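Local coordinates for protein homocysteine S-methyltransferase (Escherichia coli, PDB 5DMM) that catalyses zinc-dependent methyl transfer from S-methylmethionine, or less efficiently S-adenosylmethionine, to homocysteine, yielding methionine, at residues A66-Y71 and G93-L98; L116-S121 and G161-A166; P152-L157 and E181-Y186; R188-F193 and Q221-G226. One frame throughout, in Å; residues are numbered along the deposited sequence.

Interaction 1. Residues A66-Y71 and G93-L98. With HCS (2-amino-4-mercapto-butyric acid), chain F.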
loop_
_atom_site.group_PDB
_atom_site.type_symbol
_atom_site.label_atom_id
_atom_site.label_comp_id
_atom_site.label_asym_id
_atom_site.label_seq_id
_atom_site.Cartn_x
_atom_site.Cartn_y
_atom_site.Cartn_z
ATOM N N ALA A 66 -2.666 2.707 8.493
ATOM C CA ALA A 66 -3.333 1.501 8.032
ATOM C C ALA A 66 -3.463 1.498 6.515
ATOM O O ALA A 66 -3.747 2.533 5.912
ATOM C CB ALA A 66 -4.727 1.372 8.675
ATOM N N ILE A 67 -3.269 0.341 5.895
ATOM C CA ILE A 67 -3.496 0.228 4.452
ATOM C C ILE A 67 -4.790 -0.548 4.230
ATOM O O ILE A 67 -4.927 -1.656 4.721
ATOM C CB ILE A 67 -2.327 -0.463 3.735
ATOM C CG1 ILE A 67 -1.042 0.337 3.976
ATOM C CG2 ILE A 67 -2.618 -0.592 2.234
ATOM C CD1 ILE A 67 0.237 -0.299 3.420
ATOM N N THR A 68 -5.730 0.041 3.493
ATOM C CA THR A 68 -7.077 -0.542 3.367
ATOM C C THR A 68 -7.073 -1.850 2.581
ATOM O O THR A 68 -6.134 -2.146 1.833
ATOM C CB THR A 68 -8.054 0.440 2.697
ATOM O OG1 THR A 68 -7.579 0.779 1.383
ATOM C CG2 THR A 68 -8.178 1.708 3.532
ATOM N N ALA A 69 -8.138 -2.635 2.756
ATOM C CA ALA A 69 -8.248 -3.930 2.088
ATOM C C ALA A 69 -8.780 -3.806 0.661
ATOM O O ALA A 69 -9.717 -4.517 0.287
ATOM C CB ALA A 69 -9.150 -4.856 2.904
ATOM N N SER A 70 -8.210 -2.895 -0.129
ATOM C CA SER A 70 -8.743 -2.613 -1.464
ATOM C C SER A 70 -7.781 -3.000 -2.587
ATOM O O SER A 70 -7.984 -2.612 -3.731
ATOM C CB SER A 70 -9.096 -1.128 -1.590
ATOM O OG SER A 70 -8.018 -0.316 -1.142
ATOM N N TYR A 71 -6.729 -3.738 -2.251
ATOM C CA TYR A 71 -5.685 -4.104 -3.217
ATOM C C TYR A 71 -6.227 -4.741 -4.500
ATOM O O TYR A 71 -5.710 -4.494 -5.609
ATOM C CB TYR A 71 -4.704 -5.062 -2.547
ATOM C CG TYR A 71 -3.584 -5.551 -3.438
ATOM C CD1 TYR A 71 -2.546 -4.706 -3.803
ATOM C CD2 TYR A 71 -3.563 -6.865 -3.900
ATOM C CE1 TYR A 71 -1.517 -5.149 -4.607
ATOM C CE2 TYR A 71 -2.537 -7.319 -4.703
ATOM C CZ TYR A 71 -1.512 -6.459 -5.046
ATOM O OH TYR A 71 -0.487 -6.904 -5.849
ATOM N N GLY A 93 -15.106 1.983 -0.743
ATOM C CA GLY A 93 -15.301 3.010 0.264
ATOM C C GLY A 93 -15.399 2.422 1.665
ATOM O O GLY A 93 -14.859 2.982 2.632
ATOM N N LYS A 94 -16.081 1.287 1.770
ATOM C CA LYS A 94 -16.208 0.572 3.034
ATOM C C LYS A 94 -14.847 0.184 3.623
ATOM O O LYS A 94 -14.666 0.224 4.838
ATOM C CB LYS A 94 -17.053 -0.681 2.849
ATOM C CG LYS A 94 -17.267 -1.476 4.127
ATOM C CD LYS A 94 -18.167 -0.730 5.097
ATOM C CE LYS A 94 -18.775 -1.676 6.127
ATOM N NZ LYS A 94 -19.719 -2.645 5.505
ATOM N N SER A 95 -13.900 -0.174 2.758
ATOM C CA SER A 95 -12.572 -0.580 3.219
ATOM C C SER A 95 -11.886 0.578 3.942
ATOM O O SER A 95 -11.136 0.356 4.900
ATOM C CB SER A 95 -11.704 -1.094 2.054
ATOM O OG SER A 95 -11.162 -0.041 1.266
ATOM N N VAL A 96 -12.161 1.802 3.490
ATOM C CA VAL A 96 -11.640 3.019 4.111
ATOM C C VAL A 96 -12.382 3.307 5.402
ATOM O O VAL A 96 -11.782 3.651 6.409
ATOM C CB VAL A 96 -11.772 4.246 3.191
ATOM C CG1 VAL A 96 -11.123 5.491 3.850
ATOM C CG2 VAL A 96 -11.119 3.970 1.846
ATOM N N GLU A 97 -13.699 3.159 5.361
ATOM C CA GLU A 97 -14.529 3.404 6.527
ATOM C C GLU A 97 -14.102 2.527 7.710
ATOM O O GLU A 97 -14.026 3.001 8.839
ATOM C CB GLU A 97 -16.002 3.158 6.175
ATOM C CG GLU A 97 -16.987 3.432 7.288
ATOM C CD GLU A 97 -18.399 2.981 6.915
ATOM O OE1 GLU A 97 -18.796 3.156 5.739
ATOM O OE2 GLU A 97 -19.105 2.427 7.790
ATOM N N LEU A 98 -13.809 1.257 7.443
ATOM C CA LEU A 98 -13.451 0.328 8.519
ATOM C C LEU A 98 -12.106 0.694 9.126
ATOM O O LEU A 98 -11.913 0.555 10.333
ATOM C CB LEU A 98 -13.417 -1.113 8.015
ATOM C CG LEU A 98 -14.771 -1.697 7.610
ATOM C CD1 LEU A 98 -14.571 -2.998 6.850
ATOM C CD2 LEU A 98 -15.617 -1.937 8.871
HETATM N N HCS F . -2.779 -6.139 -0.306
HETATM C CA HCS F . -1.481 -5.786 0.236
HETATM C CB HCS F . -0.434 -5.851 -0.870
HETATM C CG HCS F . -0.328 -7.260 -1.440
HETATM S SD HCS F . 1.139 -7.376 -2.495
HETATM C C HCS F . -1.533 -4.395 0.794
HETATM O OXT HCS F . -2.602 -3.754 0.699
HETATM O O HCS F . -0.506 -3.930 1.334
HETATM O O HOH W 1 -9.811 -1.949 4.890
#
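T68 and S95 form the centre of this small contact, which buries 163 Å² in all. The S95 side chain comes up against the side of T68, its OG 3.5 Å from T68 CB, while T68 CG2 passes over the helix backbone 3.7 Å from V96 CA. The two hydroxyls do not pair with each other: S95 OG is turned back to I92 O in the preceding helical turn. A water supplies the polar link instead, accepting from A69 N at 2.8 Å and donating to S95 O at 2.7 Å.

The next layer is polar and fixes the loop. T68 OG1 lies between its own backbone N and carbonyl carbon (chi1 60°), a rotation that lets it donate to S70 OG at 2.8 Å. T68 OG1 also bonds S121 N, and S70 OG bonds S121 O, tying the loop to strand 117-122. An inverse gamma turn centred on A69 bends the chain here.

That bend leads to Y71, on the side of the loop facing homocysteine. With CG anti to the backbone N (chi1 179°), the ring lies flat beneath the ligand, whose CG sits 3.8 Å above the Y71 ring plane and over its centre. The phenol Y71 OH bonds E134. Farther back, on the strand, I67 CG2 approaches ligand OXT at 3.5 Å. A substrate pocket in the loop at the C-terminal end of a strand, with helix 85-109, farther along the chain, packed behind it, is the hallmark of a TIM-barrel enzyme.

Interaction 2. Residues L116-S121 and G161-A166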
loop_
_atom_site.group_PDB
_atom_site.type_symbol
_atom_site.label_atom_id
_atom_site.label_comp_id
_atom_site.label_asym_id
_atom_site.label_seq_id
_atom_site.Cartn_x
_atom_site.Cartn_y
_atom_site.Cartn_z
ATOM N N LEU A 116 -2.507 9.526 13.254
ATOM C CA LEU A 116 -2.651 8.220 12.614
ATOM C C LEU A 116 -3.268 8.412 11.221
ATOM O O LEU A 116 -4.175 9.230 11.037
ATOM C CB LEU A 116 -3.520 7.274 13.456
ATOM C CG LEU A 116 -3.079 6.963 14.888
ATOM C CD1 LEU A 116 -4.032 5.973 15.531
ATOM C CD2 LEU A 116 -1.648 6.422 14.926
ATOM N N LEU A 117 -2.773 7.657 10.248
ATOM C CA LEU A 117 -3.207 7.808 8.868
ATOM C C LEU A 117 -3.958 6.576 8.357
ATOM O O LEU A 117 -3.842 5.472 8.921
ATOM C CB LEU A 117 -2.007 8.088 7.970
ATOM C CG LEU A 117 -1.213 9.359 8.297
ATOM C CD1 LEU A 117 0.018 9.452 7.422
ATOM C CD2 LEU A 117 -2.099 10.589 8.142
ATOM N N VAL A 118 -4.742 6.786 7.301
ATOM C CA VAL A 118 -5.344 5.697 6.542
ATOM C C VAL A 118 -4.925 5.834 5.072
ATOM O O VAL A 118 -5.172 6.864 4.438
ATOM C CB VAL A 118 -6.885 5.697 6.647
ATOM C CG1 VAL A 118 -7.496 4.604 5.754
ATOM C CG2 VAL A 118 -7.334 5.524 8.091
ATOM N N ALA A 119 -4.276 4.813 4.533
ATOM C CA ALA A 119 -3.869 4.854 3.138
ATOM C C ALA A 119 -4.738 3.914 2.330
ATOM O O ALA A 119 -4.882 2.749 2.693
ATOM C CB ALA A 119 -2.406 4.485 2.996
ATOM N N GLY A 120 -5.298 4.406 1.226
ATOM C CA GLY A 120 -6.126 3.562 0.372
ATOM C C GLY A 120 -5.268 2.725 -0.565
ATOM O O GLY A 120 -4.498 3.267 -1.363
ATOM N N SER A 121 -5.393 1.404 -0.472
ATOM C CA SER A 121 -4.589 0.521 -1.307
ATOM C C SER A 121 -5.031 0.540 -2.772
ATOM O O SER A 121 -6.207 0.290 -3.096
ATOM C CB SER A 121 -4.642 -0.910 -0.801
ATOM O OG SER A 121 -4.015 -1.739 -1.754
ATOM N N GLY A 161 -12.510 9.306 2.183
ATOM C CA GLY A 161 -11.656 10.002 3.130
ATOM C C GLY A 161 -10.293 9.405 3.461
ATOM O O GLY A 161 -9.766 9.668 4.532
ATOM N N ALA A 162 -9.728 8.600 2.567
ATOM C CA ALA A 162 -8.326 8.193 2.691
ATOM C C ALA A 162 -7.417 9.418 2.786
ATOM O O ALA A 162 -7.635 10.398 2.072
ATOM C CB ALA A 162 -7.914 7.328 1.499
ATOM N N ASP A 163 -6.412 9.365 3.661
ATOM C CA ASP A 163 -5.447 10.458 3.790
ATOM C C ASP A 163 -4.496 10.467 2.618
ATOM O O ASP A 163 -4.044 11.529 2.171
ATOM C CB ASP A 163 -4.665 10.344 5.101
ATOM C CG ASP A 163 -5.572 10.407 6.304
ATOM O OD1 ASP A 163 -6.302 11.417 6.431
ATOM O OD2 ASP A 163 -5.576 9.443 7.100
ATOM N N LEU A 164 -4.177 9.279 2.133
ATOM C CA LEU A 164 -3.370 9.167 0.928
ATOM C C LEU A 164 -3.588 7.825 0.254
ATOM O O LEU A 164 -4.295 6.963 0.774
ATOM C CB LEU A 164 -1.892 9.366 1.240
ATOM C CG LEU A 164 -1.161 8.293 2.038
ATOM C CD1 LEU A 164 0.330 8.649 2.035
ATOM C CD2 LEU A 164 -1.643 8.200 3.470
ATOM N N LEU A 165 -2.991 7.678 -0.922
ATOM C CA LEU A 165 -3.126 6.481 -1.725
ATOM C C LEU A 165 -1.828 5.710 -1.669
ATOM O O LEU A 165 -0.738 6.272 -1.853
ATOM C CB LEU A 165 -3.466 6.816 -3.173
ATOM C CG LEU A 165 -4.736 7.635 -3.410
ATOM C CD1 LEU A 165 -4.916 7.961 -4.883
ATOM C CD2 LEU A 165 -5.960 6.874 -2.903
ATOM N N ALA A 166 -1.956 4.425 -1.393
ATOM C CA ALA A 166 -0.829 3.501 -1.452
ATOM C C ALA A 166 -0.851 2.774 -2.793
ATOM O O ALA A 166 -1.500 1.726 -2.938
ATOM C CB ALA A 166 -0.905 2.511 -0.310
#
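D163 reaches V118, and L164 reaches A119, through different first torsions. In D163 CG stands anti to the carbonyl carbon (chi1 -60°), which carries the carboxylate back to the start of the neighbouring strand; in L164 CG sits between the backbone N and the carbonyl carbon (chi1 70°), and CD2 comes to 3.8 Å from A119 CB.

The carboxylate acts as a substitute for a backbone acceptor. D163 OD2 takes the V118 amide N at 2.8 Å with its anti lone pair, and the L117 side chain crosses D163 obliquely, its CD2 3.8 Å from D163 OD2. The same oxygen makes a salt bridge with R103, so two donors hold it. V118 O in turn accepts from D163 N at 2.9 Å, with a second, weak bond from L164 N.

Regular parallel pairing follows: G120 N donates to L164 O at 2.8 Å and A166 N to G120 O at 2.8 Å. The first donor lies in the plane of its carbonyl, whereas the second stands 40° above it. At G120, which has no side chain, A162 CB comes to 3.9 Å from the backbone N.

A119, L164 and A166 share one face of the sheet, where W192 of strand 191-197 covers them. S121, on that face too, bonds E168 and lines the homocysteine pocket. Strand 65-67 pairs along the other edge of strand 117-122, strand 191-197 pairs beyond L165, and helix 85-109 packs on V118, while G161 ends helix 143-159 in a Schellman motif.

Interaction 3. Residues P152-L157 and E181-Y186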
loop_
_atom_site.group_PDB
_atom_site.type_symbol
_atom_site.label_atom_id
_atom_site.label_comp_id
_atom_site.label_asym_id
_atom_site.label_seq_id
_atom_site.Cartn_x
_atom_site.Cartn_y
_atom_site.Cartn_z
ATOM N N PRO A 152 -12.204 4.416 -10.980
ATOM C CA PRO A 152 -13.263 4.267 -9.959
ATOM C C PRO A 152 -12.750 4.012 -8.538
ATOM O O PRO A 152 -13.344 4.512 -7.572
ATOM C CB PRO A 152 -14.052 3.041 -10.426
ATOM C CG PRO A 152 -13.650 2.783 -11.814
ATOM C CD PRO A 152 -12.289 3.363 -12.011
ATOM N N ARG A 153 -11.669 3.248 -8.410
ATOM C CA ARG A 153 -11.119 2.959 -7.082
ATOM C C ARG A 153 -10.436 4.197 -6.496
ATOM O O ARG A 153 -10.572 4.480 -5.301
ATOM C CB ARG A 153 -10.143 1.779 -7.126
ATOM C CG ARG A 153 -9.365 1.584 -5.819
ATOM C CD ARG A 153 -8.584 0.277 -5.828
ATOM N NE ARG A 153 -7.725 0.184 -7.000
ATOM C CZ ARG A 153 -6.958 -0.860 -7.286
ATOM N NH1 ARG A 153 -6.929 -1.914 -6.469
ATOM N NH2 ARG A 153 -6.212 -0.849 -8.385
ATOM N N VAL A 154 -9.698 4.936 -7.318
ATOM C CA VAL A 154 -9.103 6.181 -6.842
ATOM C C VAL A 154 -10.193 7.114 -6.324
ATOM O O VAL A 154 -10.080 7.666 -5.237
ATOM C CB VAL A 154 -8.276 6.892 -7.944
ATOM C CG1 VAL A 154 -7.956 8.318 -7.544
ATOM C CG2 VAL A 154 -6.986 6.110 -8.221
ATOM N N GLU A 155 -11.271 7.267 -7.093
ATOM C CA GLU A 155 -12.344 8.155 -6.680
ATOM C C GLU A 155 -13.018 7.687 -5.387
ATOM O O GLU A 155 -13.252 8.485 -4.479
ATOM C CB GLU A 155 -13.356 8.306 -7.820
ATOM C CG GLU A 155 -12.795 9.218 -8.905
ATOM C CD GLU A 155 -13.752 9.489 -10.070
ATOM O OE1 GLU A 155 -14.905 9.009 -10.051
ATOM O OE2 GLU A 155 -13.331 10.191 -11.016
ATOM N N ALA A 156 -13.277 6.391 -5.284
ATOM C CA ALA A 156 -13.969 5.844 -4.123
ATOM C C ALA A 156 -13.127 5.975 -2.852
ATOM O O ALA A 156 -13.654 6.292 -1.779
ATOM C CB ALA A 156 -14.335 4.389 -4.372
ATOM N N LEU A 157 -11.821 5.751 -2.980
ATOM C CA LEU A 157 -10.912 5.846 -1.831
ATOM C C LEU A 157 -10.806 7.294 -1.331
ATOM O O LEU A 157 -10.811 7.550 -0.125
ATOM C CB LEU A 157 -9.520 5.304 -2.195
ATOM C CG LEU A 157 -9.381 3.791 -2.436
ATOM C CD1 LEU A 157 -7.995 3.464 -3.011
ATOM C CD2 LEU A 157 -9.586 2.975 -1.149
ATOM N N GLU A 181 -0.338 10.289 -14.021
ATOM C CA GLU A 181 -1.182 11.197 -14.800
ATOM C C GLU A 181 -2.594 11.290 -14.214
ATOM O O GLU A 181 -3.142 12.377 -14.037
ATOM C CB GLU A 181 -1.257 10.737 -16.258
ATOM C CG GLU A 181 -0.006 11.016 -17.077
ATOM C CD GLU A 181 0.064 12.453 -17.565
ATOM O OE1 GLU A 181 -0.762 12.832 -18.437
ATOM O OE2 GLU A 181 0.946 13.200 -17.075
ATOM N N LEU A 182 -3.173 10.132 -13.924
ATOM C CA LEU A 182 -4.508 10.051 -13.328
ATOM C C LEU A 182 -4.645 10.884 -12.046
ATOM O O LEU A 182 -5.653 11.560 -11.839
ATOM C CB LEU A 182 -4.865 8.591 -13.041
ATOM C CG LEU A 182 -6.228 8.354 -12.380
ATOM C CD1 LEU A 182 -7.363 8.935 -13.224
ATOM C CD2 LEU A 182 -6.452 6.866 -12.149
ATOM N N LEU A 183 -3.635 10.840 -11.183
ATOM C CA LEU A 183 -3.712 11.538 -9.903
ATOM C C LEU A 183 -3.813 13.053 -10.043
ATOM O O LEU A 183 -4.381 13.710 -9.175
ATOM C CB LEU A 183 -2.497 11.190 -9.019
ATOM C CG LEU A 183 -2.531 9.734 -8.556
ATOM C CD1 LEU A 183 -1.453 9.487 -7.518
ATOM C CD2 LEU A 183 -3.907 9.364 -8.023
ATOM N N THR A 184 -3.261 13.612 -11.121
ATOM C CA THR A 184 -3.337 15.053 -11.317
ATOM C C THR A 184 -4.779 15.538 -11.504
ATOM O O THR A 184 -5.067 16.712 -11.277
ATOM C CB THR A 184 -2.473 15.515 -12.536
ATOM O OG1 THR A 184 -3.014 14.989 -13.757
ATOM C CG2 THR A 184 -1.033 15.046 -12.367
ATOM N N ALA A 185 -5.690 14.633 -11.879
ATOM C CA ALA A 185 -7.090 14.995 -12.026
ATOM C C ALA A 185 -7.800 15.099 -10.671
ATOM O O ALA A 185 -8.985 15.453 -10.620
ATOM C CB ALA A 185 -7.803 13.993 -12.923
ATOM N N TYR A 186 -7.081 14.774 -9.592
ATOM C CA TYR A 186 -7.583 14.868 -8.208
ATOM C C TYR A 186 -6.578 15.654 -7.389
ATOM O O TYR A 186 -5.753 15.068 -6.683
ATOM C CB TYR A 186 -7.805 13.472 -7.599
ATOM C CG TYR A 186 -8.619 12.627 -8.527
ATOM C CD1 TYR A 186 -8.005 11.799 -9.462
ATOM C CD2 TYR A 186 -10.003 12.727 -8.541
ATOM C CE1 TYR A 186 -8.752 11.070 -10.360
ATOM C CE2 TYR A 186 -10.755 12.005 -9.435
ATOM C CZ TYR A 186 -10.120 11.180 -10.339
ATOM O OH TYR A 186 -10.863 10.455 -11.231
#
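V154 fills the middle of the contact with both methyl branches. CG2 meets L182 tip to tip, 4.0 Å from L182 CD2, while CG1 is shared: it lies 4.2 Å from L183 CD2 and also over a face of the Y186 ring. The latter is a CH-pi contact, V154 CG1 standing 4.3 Å from the ring centroid and 26° off the normal. With CG1 anti to its backbone N (chi1 166°), V154 sets that methyl over the ring and directs CG2 at L182 of helix 173-183. L182 adds its CD1 at the ring edge, in plane.

These residues join consecutive outer helices of the TIM barrel, 143-159 and 173-183, which flank strand 164-170 in sequence; L165 of that strand packs under both V154 and L183. A type I turn from L183 to Y186 swings the tyrosine back toward helix 143-159.

At the outer margin E155 crosses Y186 at about a right angle, the carboxylate and ring planes 72° apart. E155 CG lies 3.5 Å from Y186 CE2. Its OE2 reaches Y186 OH at 2.5 Å, a hydrogen bond so short that its exact length is doubtful. The other oxygen, OE1, makes a long, weak ion pair with K89.

Interaction 4. Residues R188-F193 and Q221-G226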
loop_
_atom_site.group_PDB
_atom_site.type_symbol
_atom_site.label_atom_id
_atom_site.label_comp_id
_atom_site.label_asym_id
_atom_site.label_seq_id
_atom_site.Cartn_x
_atom_site.Cartn_y
_atom_site.Cartn_z
ATOM N N ARG A 188 -6.194 17.252 -4.704
ATOM C CA ARG A 188 -5.988 17.122 -3.260
ATOM C C ARG A 188 -5.308 15.799 -2.893
ATOM O O ARG A 188 -4.840 15.614 -1.771
ATOM C CB ARG A 188 -7.325 17.241 -2.522
ATOM C CG ARG A 188 -8.144 18.467 -2.907
ATOM C CD ARG A 188 -7.555 19.749 -2.337
ATOM N NE ARG A 188 -7.848 19.902 -0.914
ATOM C CZ ARG A 188 -7.480 20.950 -0.182
ATOM N NH1 ARG A 188 -7.792 21.002 1.105
ATOM N NH2 ARG A 188 -6.801 21.945 -0.737
ATOM N N ALA A 189 -5.264 14.875 -3.842
ATOM C CA ALA A 189 -4.732 13.546 -3.583
ATOM C C ALA A 189 -3.235 13.590 -3.341
ATOM O O ALA A 189 -2.518 14.361 -3.971
ATOM C CB ALA A 189 -5.043 12.607 -4.749
ATOM N N ARG A 190 -2.774 12.743 -2.430
ATOM C CA ARG A 190 -1.346 12.494 -2.249
ATOM C C ARG A 190 -1.132 10.985 -2.293
ATOM O O ARG A 190 -2.029 10.235 -1.907
ATOM C CB ARG A 190 -0.856 13.091 -0.929
ATOM C CG ARG A 190 -1.077 14.604 -0.822
ATOM C CD ARG A 190 -0.199 15.356 -1.813
ATOM N NE ARG A 190 -0.305 16.809 -1.668
ATOM C CZ ARG A 190 -1.191 17.569 -2.315
ATOM N NH1 ARG A 190 -2.061 17.019 -3.158
ATOM N NH2 ARG A 190 -1.206 18.883 -2.125
ATOM N N ALA A 191 0.030 10.531 -2.769
ATOM C CA ALA A 191 0.272 9.089 -2.880
ATOM C C ALA A 191 1.728 8.709 -2.651
ATOM O O ALA A 191 2.629 9.529 -2.872
ATOM C CB ALA A 191 -0.166 8.587 -4.257
ATOM N N TRP A 192 1.957 7.467 -2.226
ATOM C CA TRP A 192 3.268 6.861 -2.415
ATOM C C TRP A 192 3.137 5.857 -3.542
ATOM O O TRP A 192 2.047 5.361 -3.822
ATOM C CB TRP A 192 3.836 6.224 -1.121
ATOM C CG TRP A 192 3.290 4.880 -0.619
ATOM C CD1 TRP A 192 3.417 3.652 -1.216
ATOM C CD2 TRP A 192 2.620 4.644 0.632
ATOM N NE1 TRP A 192 2.838 2.674 -0.424
ATOM C CE2 TRP A 192 2.350 3.258 0.714
ATOM C CE3 TRP A 192 2.221 5.472 1.688
ATOM C CZ2 TRP A 192 1.702 2.685 1.816
ATOM C CZ3 TRP A 192 1.584 4.900 2.780
ATOM C CH2 TRP A 192 1.327 3.524 2.834
ATOM N N PHE A 193 4.244 5.635 -4.238
ATOM C CA PHE A 193 4.347 4.624 -5.278
ATOM C C PHE A 193 5.396 3.613 -4.845
ATOM O O PHE A 193 6.565 3.972 -4.635
ATOM C CB PHE A 193 4.744 5.248 -6.627
ATOM C CG PHE A 193 3.590 5.852 -7.402
ATOM C CD1 PHE A 193 2.720 6.759 -6.806
ATOM C CD2 PHE A 193 3.402 5.542 -8.741
ATOM C CE1 PHE A 193 1.655 7.324 -7.531
ATOM C CE2 PHE A 193 2.343 6.108 -9.476
ATOM C CZ PHE A 193 1.473 6.998 -8.867
ATOM N N GLN A 221 2.453 15.414 -6.274
ATOM C CA GLN A 221 1.528 14.637 -5.458
ATOM C C GLN A 221 2.112 13.316 -4.978
ATOM O O GLN A 221 1.587 12.723 -4.033
ATOM C CB GLN A 221 0.250 14.343 -6.221
ATOM C CG GLN A 221 -0.603 15.555 -6.465
ATOM C CD GLN A 221 -1.684 15.254 -7.464
ATOM O OE1 GLN A 221 -1.403 15.059 -8.649
ATOM N NE2 GLN A 221 -2.931 15.177 -6.992
ATOM N N VAL A 222 3.162 12.837 -5.646
ATOM C CA VAL A 222 3.851 11.626 -5.207
ATOM C C VAL A 222 4.849 12.003 -4.114
ATOM O O VAL A 222 5.903 12.599 -4.376
ATOM C CB VAL A 222 4.561 10.906 -6.369
ATOM C CG1 VAL A 222 5.300 9.678 -5.858
ATOM C CG2 VAL A 222 3.553 10.495 -7.444
ATOM N N VAL A 223 4.495 11.687 -2.877
ATOM C CA VAL A 223 5.257 12.188 -1.738
ATOM C C VAL A 223 6.219 11.163 -1.136
ATOM O O VAL A 223 6.959 11.484 -0.197
ATOM C CB VAL A 223 4.311 12.687 -0.636
ATOM C CG1 VAL A 223 3.499 13.883 -1.143
ATOM C CG2 VAL A 223 3.377 11.571 -0.203
ATOM N N ALA A 224 6.204 9.942 -1.666
ATOM C CA ALA A 224 7.149 8.911 -1.248
ATOM C C ALA A 224 7.218 7.787 -2.289
ATOM O O ALA A 224 6.283 7.584 -3.073
ATOM C CB ALA A 224 6.773 8.364 0.138
ATOM N N LEU A 225 8.343 7.084 -2.305
ATOM C CA LEU A 225 8.648 6.038 -3.289
ATOM C C LEU A 225 9.254 4.867 -2.551
ATOM O O LEU A 225 9.949 5.067 -1.566
ATOM C CB LEU A 225 9.663 6.525 -4.335
ATOM C CG LEU A 225 9.389 7.760 -5.171
ATOM C CD1 LEU A 225 10.487 7.937 -6.173
ATOM C CD2 LEU A 225 8.076 7.557 -5.868
ATOM N N GLY A 226 9.060 3.648 -3.029
ATOM C CA GLY A 226 9.764 2.554 -2.384
ATOM C C GLY A 226 9.505 1.187 -2.953
ATOM O O GLY A 226 9.205 1.049 -4.128
#
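F193 and W192 pack tightly against the strand 222-226, on its two faces. F193 crosses V222 at about a right angle, its CE1 3.7 Å from V222 CG2, and its CB rests 4.1 Å from L225 CD2; helix 173-183 covers the ring from outside. On the barrel interior W192 CB meets A224 CB at 3.8 Å. W192 CG lies between its backbone N and carbonyl carbon (chi1 76°), which leads the indole away from strand 222-226, and its N-H bonds the hydroxyl of Y253, a residue of the homocysteine pocket.

A191 N bonds Q221 O, V223 N bonds A191 O (2.9 Å), F193 N bonds A224 O and G226 N bonds F193 O. Between A191-V222 and F193-L225 one strand has W192 alone and the other both V223 and A224, a mismatch of the kind seen in a beta bulge.

The opposite end is the more solvent-facing: R188 is exposed, and R190 and Q221 are partly so. R190 crosses Q221 with their planes 80° apart. A189 O is gripped from opposite faces of its plane, by Q221 NE2 at 3.2 Å and R190 NH1 at 2.8 Å. Q221 NE2 also bonds L183 O, and R190 NH1 bonds P187 O. Neighbouring parallel strands with an outer helix layer and a ligand-facing interior are typical of a TIM barrel.

Along the chain, interaction 1 closes before interaction 2 opens, the segments of interactions 2 and 3 alternate, and interaction 4 comes last. Interactions 1, 2 and 4 follow one another round the parallel sheet, through strands 65-67, 117-122, 164-170, 191-197 and 222-228; their centres lie about 8 Å apart (1 to 2), 10 Å (2 to 4) and 17 Å (1 to 4). Interaction 3 sits in the outer helix layer, its centre about 13 Å from that of interaction 2 and 12 Å from that of interaction 4, and R153 joins it to the loop of interaction 1. Sheet and helix layer thus form one continuous wall, with homocysteine bound at the C-terminal ends of its strands.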